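Local coordinates for protein putative glycerophosphodiester phosphodiesterase (PDB 2O55) that is a putative member of the glycerophosphodiester phosphodiesterase family, built on a TIM-barrel fold, at residues K8-R13 and L240-Y245; E34-Y39 and Q105-K110; T167-Y172 and G192-F197. All blocks are in the same frame, centred on the assembly; numbering follows the deposited sequence.

Contact 1 of 3, residues K8-R13 and L240-Y245; sequences KIVGHR and LICSNY. With SO4 (sulfate ion), chain B.
His12 and Asn244 meet at the end of the parallel ladder joining strands 8-12 and 240-243, the first and last strands of a TIM barrel; the two short strand axes approach to 4.7 Å, and this pairing closes the barrel. Four backbone bonds alternate between the two strands, from Ile241 N to Lys8 O, Val10 N to Ile241 O, Ser243 N to Val10 O and His12 N to Ser243 O. The interior face carries Val10 CG2 against Leu240 CD2 at 3.7 Å, while on the outer face Ile9 reaches helix 246-253.

The His12 side chain can be followed atom by atom. CB lies 3.1 Å from Ser243 O. With CG anti to the backbone N (chi1 -159°), the ring turns toward segment 240-245, and its CG is 3.8 Å from Cys242 SG, which sits over one face, displaced toward the rim. ND1 donates to Asn244 OD1 at 2.8 Å, in line with the carbonyl but bent at the hydrogen (141°). At the ring edge, near its plane, sulfate O3 lies 3.0 Å from His12 CE1 and 3.1 Å from His12 NE2. Trp218 and Trp221 meet the same ring edge-to-face.

Asn244 ND2 donates to Phe223 O and Pro220 O, which is consistent with Asn244 helping to fix the ring's rotation. Arg13 NH2 donates to sulfate O3 at 2.9 Å, NH1 forms a salt bridge with Glu23, and His56 NE2 and Trp218 NE1 also bond the ion. Although the sulfate probably comes from the crystallisation liquor, this chemistry is consistent with a pocket suited to an anion at the C-terminal end of the barrel strands.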
loop_
_atom_site.group_PDB
_atom_site.type_symbol
_atom_site.label_atom_id
_atom_site.label_comp_id
_atom_site.label_asym_id
_atom_site.label_seq_id
_atom_site.Cartn_x
_atom_site.Cartn_y
_atom_site.Cartn_z
ATOM N N LYS A 8 -3.909 12.234 -7.025
ATOM C CA LYS A 8 -3.277 12.449 -5.726
ATOM C C LYS A 8 -2.080 11.510 -5.534
ATOM O O LYS A 8 -2.064 10.414 -6.102
ATOM C CB LYS A 8 -4.303 12.260 -4.612
ATOM C CG LYS A 8 -5.395 13.302 -4.615
ATOM C CD LYS A 8 -6.539 12.892 -3.750
ATOM C CE LYS A 8 -7.580 13.975 -3.776
ATOM N NZ LYS A 8 -8.868 13.362 -4.249
ATOM N N ILE A 9 -1.090 11.934 -4.748
ATOM C CA ILE A 9 0.126 11.133 -4.543
ATOM C C ILE A 9 -0.081 10.064 -3.476
ATOM O O ILE A 9 -0.582 10.355 -2.393
ATOM C CB ILE A 9 1.346 11.975 -4.073
ATOM C CG1 ILE A 9 1.390 13.365 -4.710
ATOM C CG2 ILE A 9 2.638 11.232 -4.298
ATOM C CD1 ILE A 9 1.427 13.350 -6.182
ATOM N N VAL A 10 0.325 8.831 -3.774
ATOM C CA VAL A 10 0.478 7.819 -2.730
ATOM C C VAL A 10 1.965 7.548 -2.524
ATOM O O VAL A 10 2.654 7.135 -3.464
ATOM C CB VAL A 10 -0.216 6.506 -3.083
ATOM C CG1 VAL A 10 -0.063 5.557 -1.936
ATOM C CG2 VAL A 10 -1.671 6.740 -3.348
ATOM N N GLY A 11 2.465 7.784 -1.314
ATOM C CA GLY A 11 3.878 7.541 -1.005
ATOM C C GLY A 11 4.200 6.058 -0.882
ATOM O O GLY A 11 3.850 5.425 0.123
ATOM N N HIS A 12 4.865 5.508 -1.902
ATOM C CA HIS A 12 5.184 4.089 -1.950
ATOM C C HIS A 12 6.172 3.716 -0.846
ATOM O O HIS A 12 7.310 4.175 -0.838
ATOM C CB HIS A 12 5.718 3.676 -3.329
ATOM C CG HIS A 12 5.599 2.199 -3.602
ATOM N ND1 HIS A 12 5.973 1.625 -4.801
ATOM C CD2 HIS A 12 5.129 1.183 -2.835
ATOM C CE1 HIS A 12 5.753 0.323 -4.756
ATOM N NE2 HIS A 12 5.242 0.029 -3.574
ATOM N N ARG A 13 5.707 2.885 0.085
ATOM C CA ARG A 13 6.460 2.493 1.277
ATOM C C ARG A 13 6.974 3.695 2.065
ATOM O O ARG A 13 7.993 3.615 2.750
ATOM C CB ARG A 13 7.580 1.517 0.904
ATOM C CG ARG A 13 7.065 0.267 0.231
ATOM C CD ARG A 13 8.186 -0.680 -0.027
ATOM N NE ARG A 13 7.886 -1.534 -1.169
ATOM C CZ ARG A 13 8.794 -2.234 -1.845
ATOM N NH1 ARG A 13 10.060 -2.162 -1.487
ATOM N NH2 ARG A 13 8.441 -2.994 -2.881
ATOM N N LEU A 240 -5.029 8.214 -8.582
ATOM C CA LEU A 240 -3.920 8.224 -7.637
ATOM C C LEU A 240 -2.711 7.628 -8.329
ATOM O O LEU A 240 -2.835 6.898 -9.330
ATOM C CB LEU A 240 -4.259 7.463 -6.347
ATOM C CG LEU A 240 -5.489 7.864 -5.484
ATOM C CD1 LEU A 240 -6.748 7.031 -5.735
ATOM C CD2 LEU A 240 -5.151 7.767 -4.043
ATOM N N ILE A 241 -1.533 7.989 -7.835
ATOM C CA ILE A 241 -0.293 7.435 -8.352
ATOM C C ILE A 241 0.558 6.988 -7.200
ATOM O O ILE A 241 0.958 7.810 -6.354
ATOM C CB ILE A 241 0.499 8.438 -9.163
ATOM C CG1 ILE A 241 -0.355 8.925 -10.343
ATOM C CG2 ILE A 241 1.835 7.792 -9.591
ATOM C CD1 ILE A 241 0.285 9.934 -11.202
ATOM N N CYS A 242 0.810 5.685 -7.155
ATOM C CA CYS A 242 1.651 5.149 -6.126
ATOM C C CYS A 242 3.071 5.246 -6.659
ATOM O O CYS A 242 3.546 4.351 -7.375
ATOM C CB CYS A 242 1.246 3.716 -5.794
ATOM S SG CYS A 242 1.998 3.084 -4.277
ATOM N N SER A 243 3.731 6.347 -6.292
ATOM C CA SER A 243 5.022 6.770 -6.843
ATOM C C SER A 243 6.211 6.378 -5.986
ATOM O O SER A 243 6.130 6.373 -4.765
ATOM C CB SER A 243 5.026 8.291 -6.986
ATOM O OG SER A 243 6.248 8.760 -7.538
ATOM N N ASN A 244 7.328 6.076 -6.634
ATOM C CA ASN A 244 8.574 5.818 -5.927
ATOM C C ASN A 244 9.313 7.120 -5.683
ATOM O O ASN A 244 10.315 7.152 -4.967
ATOM C CB ASN A 244 9.451 4.859 -6.715
ATOM C CG ASN A 244 8.764 3.526 -6.991
ATOM O OD1 ASN A 244 7.979 3.018 -6.184
ATOM N ND2 ASN A 244 9.074 2.941 -8.139
ATOM N N TYR A 245 8.814 8.199 -6.279
ATOM C CA TYR A 245 9.364 9.521 -6.047
ATOM C C TYR A 245 8.267 10.547 -5.786
ATOM O O TYR A 245 8.039 11.426 -6.612
ATOM C CB TYR A 245 10.228 9.927 -7.232
ATOM C CG TYR A 245 11.383 8.987 -7.386
ATOM C CD1 TYR A 245 11.238 7.800 -8.117
ATOM C CD2 TYR A 245 12.618 9.258 -6.758
ATOM C CE1 TYR A 245 12.292 6.922 -8.238
ATOM C CE2 TYR A 245 13.679 8.391 -6.875
ATOM C CZ TYR A 245 13.511 7.218 -7.615
ATOM O OH TYR A 245 14.552 6.324 -7.726
HETATM S S SO4 B . 6.214 -3.861 -5.478
HETATM O O1 SO4 B . 5.648 -3.674 -6.801
HETATM O O2 SO4 B . 7.516 -4.466 -5.670
HETATM O O3 SO4 B . 6.445 -2.567 -4.871
HETATM O O4 SO4 B . 5.351 -4.644 -4.587
#

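Contact 2 of 3, residues E34-Y39 and Q105-K110; sequences ERNIPY and QKFNLK
Tyr39 and Lys110 form the first bridge of two neighbouring parallel strands, 39-46 and 110-115, where the loops from helices 26-34 and 95-104 enter the N-terminal end of the TIM barrel. The CA atoms of the bridged pair, Tyr39 CA and Lys110 CA, are 4.9 Å apart.

Among the polar contacts, one hydrogen bond spans the segments: Lys110 N donates to Pro38 O at 3.1 Å, in the carbonyl plane and nearly straight (173°). Beside it, Tyr39 CA approaches Lys110 O at 3.4 Å as a CA-H...O contact.

Within segment 34-39, a Schellman motif ends helix 26-34, with bonds from Ile37 N to Cys32 O and from Asn36 N to Met33 O; Asn36, at positive phi, is its C-prime residue.

The remaining contacts are van der Waals. Phe107 has CG anti to the backbone N (chi1 -176°), which carries its ring toward segment 34-39: the ring edge meets Pro38 CA, and Asn36 OD1, a polar atom on a ring, comes obliquely to CD1, the amide and ring planes being 42° apart. Met33 of helix 26-34 touches both Phe107 and Leu109. Lys110 runs its aliphatic chain past the tyrosine ring, with CB 3.3 Å from Tyr39 CE2. Leu109 CD1 touches two backbone carbonyl oxygens, lying 3.5 Å from Ile37 O and 3.6 Å from Pro38 O.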
loop_
_atom_site.group_PDB
_atom_site.type_symbol
_atom_site.label_atom_id
_atom_site.label_comp_id
_atom_site.label_asym_id
_atom_site.label_seq_id
_atom_site.Cartn_x
_atom_site.Cartn_y
_atom_site.Cartn_z
ATOM N N GLU A 34 4.769 15.586 7.123
ATOM C CA GLU A 34 5.508 16.834 7.043
ATOM C C GLU A 34 5.495 17.498 5.655
ATOM O O GLU A 34 5.206 18.681 5.539
ATOM C CB GLU A 34 6.944 16.594 7.469
ATOM C CG GLU A 34 7.146 16.501 8.953
ATOM C CD GLU A 34 8.613 16.509 9.307
ATOM O OE1 GLU A 34 9.467 16.481 8.392
ATOM O OE2 GLU A 34 8.922 16.544 10.506
ATOM N N ARG A 35 5.815 16.743 4.606
ATOM C CA ARG A 35 5.838 17.281 3.233
ATOM C C ARG A 35 4.423 17.407 2.657
ATOM O O ARG A 35 4.244 17.659 1.466
ATOM C CB ARG A 35 6.700 16.389 2.341
ATOM C CG ARG A 35 8.115 16.207 2.856
ATOM C CD ARG A 35 9.032 17.219 2.235
ATOM N NE ARG A 35 10.376 17.204 2.802
ATOM C CZ ARG A 35 11.480 17.061 2.080
ATOM N NH1 ARG A 35 11.403 16.910 0.764
ATOM N NH2 ARG A 35 12.661 17.077 2.674
ATOM N N ASN A 36 3.437 17.213 3.533
ATOM C CA ASN A 36 2.004 17.294 3.223
ATOM C C ASN A 36 1.528 16.377 2.048
ATOM O O ASN A 36 0.747 16.812 1.189
ATOM C CB ASN A 36 1.536 18.779 3.093
ATOM C CG ASN A 36 1.690 19.620 4.434
ATOM O OD1 ASN A 36 1.096 19.290 5.456
ATOM N ND2 ASN A 36 2.448 20.728 4.381
ATOM N N ILE A 37 1.983 15.114 2.025
ATOM C CA ILE A 37 1.535 14.152 0.980
ATOM C C ILE A 37 0.390 13.200 1.428
ATOM O O ILE A 37 0.542 12.431 2.360
ATOM C CB ILE A 37 2.715 13.379 0.230
ATOM C CG1 ILE A 37 3.127 12.127 0.965
ATOM C CG2 ILE A 37 3.961 14.259 -0.080
ATOM C CD1 ILE A 37 3.318 10.998 0.023
ATOM N N PRO A 38 -0.748 13.237 0.723
ATOM C CA PRO A 38 -2.013 12.853 1.347
ATOM C C PRO A 38 -2.174 11.387 1.700
ATOM O O PRO A 38 -2.963 11.079 2.589
ATOM C CB PRO A 38 -3.061 13.270 0.305
ATOM C CG PRO A 38 -2.355 13.253 -0.962
ATOM C CD PRO A 38 -0.919 13.597 -0.695
ATOM N N TYR A 39 -1.452 10.507 1.008
ATOM C CA TYR A 39 -1.570 9.048 1.165
ATOM C C TYR A 39 -0.217 8.388 1.260
ATOM O O TYR A 39 0.737 8.877 0.646
ATOM C CB TYR A 39 -2.220 8.431 -0.066
ATOM C CG TYR A 39 -3.689 8.683 -0.192
ATOM C CD1 TYR A 39 -4.174 9.691 -1.008
ATOM C CD2 TYR A 39 -4.591 7.898 0.484
ATOM C CE1 TYR A 39 -5.531 9.919 -1.132
ATOM C CE2 TYR A 39 -5.940 8.124 0.382
ATOM C CZ TYR A 39 -6.409 9.130 -0.427
ATOM O OH TYR A 39 -7.765 9.326 -0.515
ATOM N N GLN A 105 0.196 13.360 15.695
ATOM C CA GLN A 105 0.219 14.320 14.588
ATOM C C GLN A 105 -1.184 14.958 14.387
ATOM O O GLN A 105 -2.142 14.556 15.049
ATOM C CB GLN A 105 0.712 13.585 13.329
ATOM C CG GLN A 105 0.291 14.180 12.005
ATOM C CD GLN A 105 1.170 15.363 11.568
ATOM O OE1 GLN A 105 2.297 15.162 11.110
ATOM N NE2 GLN A 105 0.649 16.593 11.697
ATOM N N LYS A 106 -1.297 15.960 13.507
ATOM C CA LYS A 106 -2.604 16.512 13.098
ATOM C C LYS A 106 -2.982 16.408 11.583
ATOM O O LYS A 106 -4.106 16.734 11.187
ATOM C CB LYS A 106 -2.752 17.946 13.603
ATOM C CG LYS A 106 -2.919 18.031 15.090
ATOM C CD LYS A 106 -4.103 18.919 15.406
ATOM C CE LYS A 106 -4.213 19.255 16.883
ATOM N NZ LYS A 106 -3.510 20.526 17.175
ATOM N N PHE A 107 -2.054 15.945 10.755
ATOM C CA PHE A 107 -2.274 15.778 9.318
ATOM C C PHE A 107 -3.167 14.566 9.019
ATOM O O PHE A 107 -2.884 13.439 9.450
ATOM C CB PHE A 107 -0.919 15.633 8.626
ATOM C CG PHE A 107 -0.999 15.546 7.143
ATOM C CD1 PHE A 107 -1.110 16.691 6.372
ATOM C CD2 PHE A 107 -0.941 14.325 6.507
ATOM C CE1 PHE A 107 -1.185 16.626 4.990
ATOM C CE2 PHE A 107 -1.010 14.242 5.107
ATOM C CZ PHE A 107 -1.135 15.401 4.354
ATOM N N ASN A 108 -4.244 14.804 8.282
ATOM C CA ASN A 108 -5.167 13.751 7.883
ATOM C C ASN A 108 -4.597 12.789 6.805
ATOM O O ASN A 108 -5.159 12.607 5.720
ATOM C CB ASN A 108 -6.497 14.378 7.455
ATOM C CG ASN A 108 -7.621 13.363 7.341
ATOM O OD1 ASN A 108 -7.751 12.458 8.152
ATOM N ND2 ASN A 108 -8.445 13.522 6.322
ATOM N N LEU A 109 -3.460 12.171 7.109
ATOM C CA LEU A 109 -2.924 11.100 6.281
ATOM C C LEU A 109 -3.934 9.976 6.179
ATOM O O LEU A 109 -4.560 9.600 7.169
ATOM C CB LEU A 109 -1.653 10.530 6.904
ATOM C CG LEU A 109 -0.875 9.470 6.111
ATOM C CD1 LEU A 109 -0.299 10.073 4.835
ATOM C CD2 LEU A 109 0.232 8.887 6.960
ATOM N N LYS A 110 -4.100 9.456 4.971
ATOM C CA LYS A 110 -4.857 8.233 4.766
ATOM C C LYS A 110 -3.854 7.169 4.343
ATOM O O LYS A 110 -2.752 7.512 3.911
ATOM C CB LYS A 110 -5.939 8.427 3.713
ATOM C CG LYS A 110 -6.799 9.660 3.931
ATOM C CD LYS A 110 -8.012 9.662 3.033
ATOM C CE LYS A 110 -8.890 10.855 3.348
ATOM N NZ LYS A 110 -9.357 11.488 2.087
#

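Contact 3 of 3, residues T167-Y172 and G192-F197; sequences TYLFNY and GVSMLF
In Asn171, chi1 (-43°) and chi2 (121°) together turn OD1 toward strand 192-196, where it accepts from Leu196 N at 2.9 Å. The donor is tilted somewhat from the amide carbonyl plane. In Phe170, a chi1 of -68° sets CG anti to the carbonyl carbon and lays the ring alongside Met195, a selenomethionine whose chain bends at chi2 and chi3. Met195 SE comes within 3.9 Å of Phe170 CD1, an oblique Met-aromatic contact. The edge of the same ring meets Val193, with Phe170 CE1 3.6 Å from Val193 CG1.

These side chains extend the pairing of strands 165-169 and 192-196, which flank helix 181-187 in a beta-alpha-beta unit of the TIM barrel. The parallel ladder runs from Tyr168 N to Gly192 O, from Ser194 N to Tyr168 O, and from Phe170 N to Ser194 O, the last at 2.8 Å. The next rung would bring Leu196 N to Phe170 O; the amide of Asn171 takes that donor instead, and Phe170 O is met by Leu196 CD1 at 3.6 Å. Asn171 ND2 is held in turn by Gln175 O and Thr177 OG1, which fixes the rotation of the amide.

Tyr168 and Val193 lie on the face covered by helix 181-187, both touching Ala185. The other face holds Thr167, Leu169 and Ser194. There Thr167 OG1 bonds Asp145 OD2 of the adjoining strand, Thr167 CG2 packs 3.9 Å from Ser194 CB, and Leu169 CD2 lies 3.4 Å from Ser194 OG.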
loop_
_atom_site.group_PDB
_atom_site.type_symbol
_atom_site.label_atom_id
_atom_site.label_comp_id
_atom_site.label_asym_id
_atom_site.label_seq_id
_atom_site.Cartn_x
_atom_site.Cartn_y
_atom_site.Cartn_z
ATOM N N THR A 167 -9.208 -2.077 -2.259
ATOM C CA THR A 167 -8.785 -1.858 -3.628
ATOM C C THR A 167 -8.233 -3.171 -4.143
ATOM O O THR A 167 -7.363 -3.775 -3.514
ATOM C CB THR A 167 -7.698 -0.781 -3.694
ATOM O OG1 THR A 167 -8.208 0.425 -3.130
ATOM C CG2 THR A 167 -7.235 -0.509 -5.137
ATOM N N TYR A 168 -8.745 -3.619 -5.283
ATOM C CA TYR A 168 -8.226 -4.815 -5.911
ATOM C C TYR A 168 -6.969 -4.417 -6.674
ATOM O O TYR A 168 -6.982 -3.415 -7.422
ATOM C CB TYR A 168 -9.268 -5.378 -6.866
ATOM C CG TYR A 168 -10.215 -6.421 -6.291
ATOM C CD1 TYR A 168 -10.504 -6.472 -4.926
ATOM C CD2 TYR A 168 -10.860 -7.335 -7.141
ATOM C CE1 TYR A 168 -11.388 -7.431 -4.408
ATOM C CE2 TYR A 168 -11.758 -8.294 -6.635
ATOM C CZ TYR A 168 -12.009 -8.345 -5.253
ATOM O OH TYR A 168 -12.861 -9.313 -4.743
ATOM N N LEU A 169 -5.887 -5.180 -6.466
ATOM C CA LEU A 169 -4.617 -4.975 -7.161
ATOM C C LEU A 169 -4.471 -5.934 -8.340
ATOM O O LEU A 169 -4.589 -7.144 -8.158
ATOM C CB LEU A 169 -3.457 -5.214 -6.204
ATOM C CG LEU A 169 -2.840 -4.070 -5.408
ATOM C CD1 LEU A 169 -2.060 -4.641 -4.251
ATOM C CD2 LEU A 169 -1.919 -3.251 -6.270
ATOM N N PHE A 170 -4.170 -5.415 -9.528
ATOM C CA PHE A 170 -3.983 -6.280 -10.689
ATOM C C PHE A 170 -2.549 -6.464 -11.157
ATOM O O PHE A 170 -1.613 -5.900 -10.581
ATOM C CB PHE A 170 -4.847 -5.800 -11.849
ATOM C CG PHE A 170 -6.287 -5.977 -11.594
ATOM C CD1 PHE A 170 -7.061 -4.912 -11.148
ATOM C CD2 PHE A 170 -6.871 -7.241 -11.709
ATOM C CE1 PHE A 170 -8.421 -5.106 -10.858
ATOM C CE2 PHE A 170 -8.206 -7.436 -11.437
ATOM C CZ PHE A 170 -8.991 -6.375 -11.005
ATOM N N ASN A 171 -2.404 -7.245 -12.233
ATOM C CA ASN A 171 -1.131 -7.506 -12.894
ATOM C C ASN A 171 -0.140 -8.187 -11.951
ATOM O O ASN A 171 1.052 -7.824 -11.901
ATOM C CB ASN A 171 -0.533 -6.223 -13.462
ATOM C CG ASN A 171 -1.555 -5.353 -14.158
ATOM O OD1 ASN A 171 -1.744 -4.202 -13.765
ATOM N ND2 ASN A 171 -2.207 -5.880 -15.209
ATOM N N TYR A 172 -0.646 -9.175 -11.210
ATOM C CA TYR A 172 0.160 -9.906 -10.253
ATOM C C TYR A 172 1.510 -10.321 -10.814
ATOM O O TYR A 172 2.513 -9.728 -10.410
ATOM C CB TYR A 172 -0.593 -11.083 -9.635
ATOM C CG TYR A 172 0.223 -11.967 -8.708
ATOM C CD1 TYR A 172 1.025 -11.419 -7.709
ATOM C CD2 TYR A 172 0.165 -13.358 -8.814
ATOM C CE1 TYR A 172 1.775 -12.232 -6.852
ATOM C CE2 TYR A 172 0.896 -14.181 -7.959
ATOM C CZ TYR A 172 1.694 -13.610 -6.978
ATOM O OH TYR A 172 2.425 -14.409 -6.125
ATOM N N GLY A 192 -12.043 0.478 -5.457
ATOM C CA GLY A 192 -11.016 0.900 -6.398
ATOM C C GLY A 192 -10.271 -0.259 -7.023
ATOM O O GLY A 192 -10.340 -1.385 -6.537
ATOM N N VAL A 193 -9.561 0.045 -8.107
ATOM C CA VAL A 193 -8.605 -0.863 -8.759
ATOM C C VAL A 193 -7.235 -0.206 -8.824
ATOM O O VAL A 193 -7.116 1.039 -8.833
ATOM C CB VAL A 193 -8.996 -1.259 -10.223
ATOM C CG1 VAL A 193 -10.239 -2.114 -10.259
ATOM C CG2 VAL A 193 -9.167 -0.028 -11.099
ATOM N N SER A 194 -6.208 -1.054 -8.889
ATOM C CA SER A 194 -4.838 -0.572 -8.951
ATOM C C SER A 194 -3.990 -1.389 -9.931
ATOM O O SER A 194 -3.945 -2.627 -9.857
ATOM C CB SER A 194 -4.233 -0.542 -7.555
ATOM O OG SER A 194 -2.849 -0.279 -7.625
HETATM N N MSE A 195 -3.320 -0.702 -10.851
HETATM C CA MSE A 195 -2.665 -1.405 -11.943
HETATM C C MSE A 195 -1.246 -0.977 -12.097
HETATM O O MSE A 195 -0.916 0.171 -11.836
HETATM C CB MSE A 195 -3.366 -1.119 -13.260
HETATM C CG MSE A 195 -4.713 -0.387 -13.088
HETATM SE SE MSE A 195 -6.203 -1.619 -12.955
HETATM C CE MSE A 195 -5.693 -2.664 -14.535
ATOM N N LEU A 196 -0.412 -1.895 -12.567
ATOM C CA LEU A 196 0.959 -1.560 -12.887
ATOM C C LEU A 196 1.009 -0.630 -14.101
ATOM O O LEU A 196 0.188 -0.719 -15.025
ATOM C CB LEU A 196 1.841 -2.817 -13.031
ATOM C CG LEU A 196 2.369 -3.432 -11.717
ATOM C CD1 LEU A 196 1.290 -3.764 -10.658
ATOM C CD2 LEU A 196 3.186 -4.662 -12.031
ATOM N N PHE A 197 1.959 0.287 -14.053
ATOM C CA PHE A 197 2.048 1.331 -15.028
ATOM C C PHE A 197 2.219 0.783 -16.435
ATOM O O PHE A 197 1.502 1.196 -17.322
ATOM C CB PHE A 197 3.181 2.284 -14.664
ATOM C CG PHE A 197 3.357 3.429 -15.632
ATOM C CD1 PHE A 197 4.550 3.577 -16.350
ATOM C CD2 PHE A 197 2.344 4.358 -15.828
ATOM C CE1 PHE A 197 4.726 4.635 -17.235
ATOM C CE2 PHE A 197 2.517 5.415 -16.711
ATOM C CZ PHE A 197 3.704 5.559 -17.416
#

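Contacts 1 and 3 are buried strand pairings of one barrel sheet, about 14 Å apart between centres, whereas contact 2 is partly buried at the N-terminal rim of the barrel. Strand 39-46, begun in contact 2, pairs with strand 8-12 of contact 1: Tyr39 O lies 2.8 Å from Gly11 N, a probable hydrogen bond, and the Tyr39 ring packs on Leu240. Contacts 2 and 3 lie on opposite sides of the chain's centre. Just past each buried pairing a loop asparagine OD1 accepts from the other segment, from an imidazole in contact 1 and a backbone amide in contact 3, while contact 2 relies on one backbone bond. Trp218 of strand 214-218 touches residues of both contact 1 (His12) and contact 3 (Leu169, Leu196).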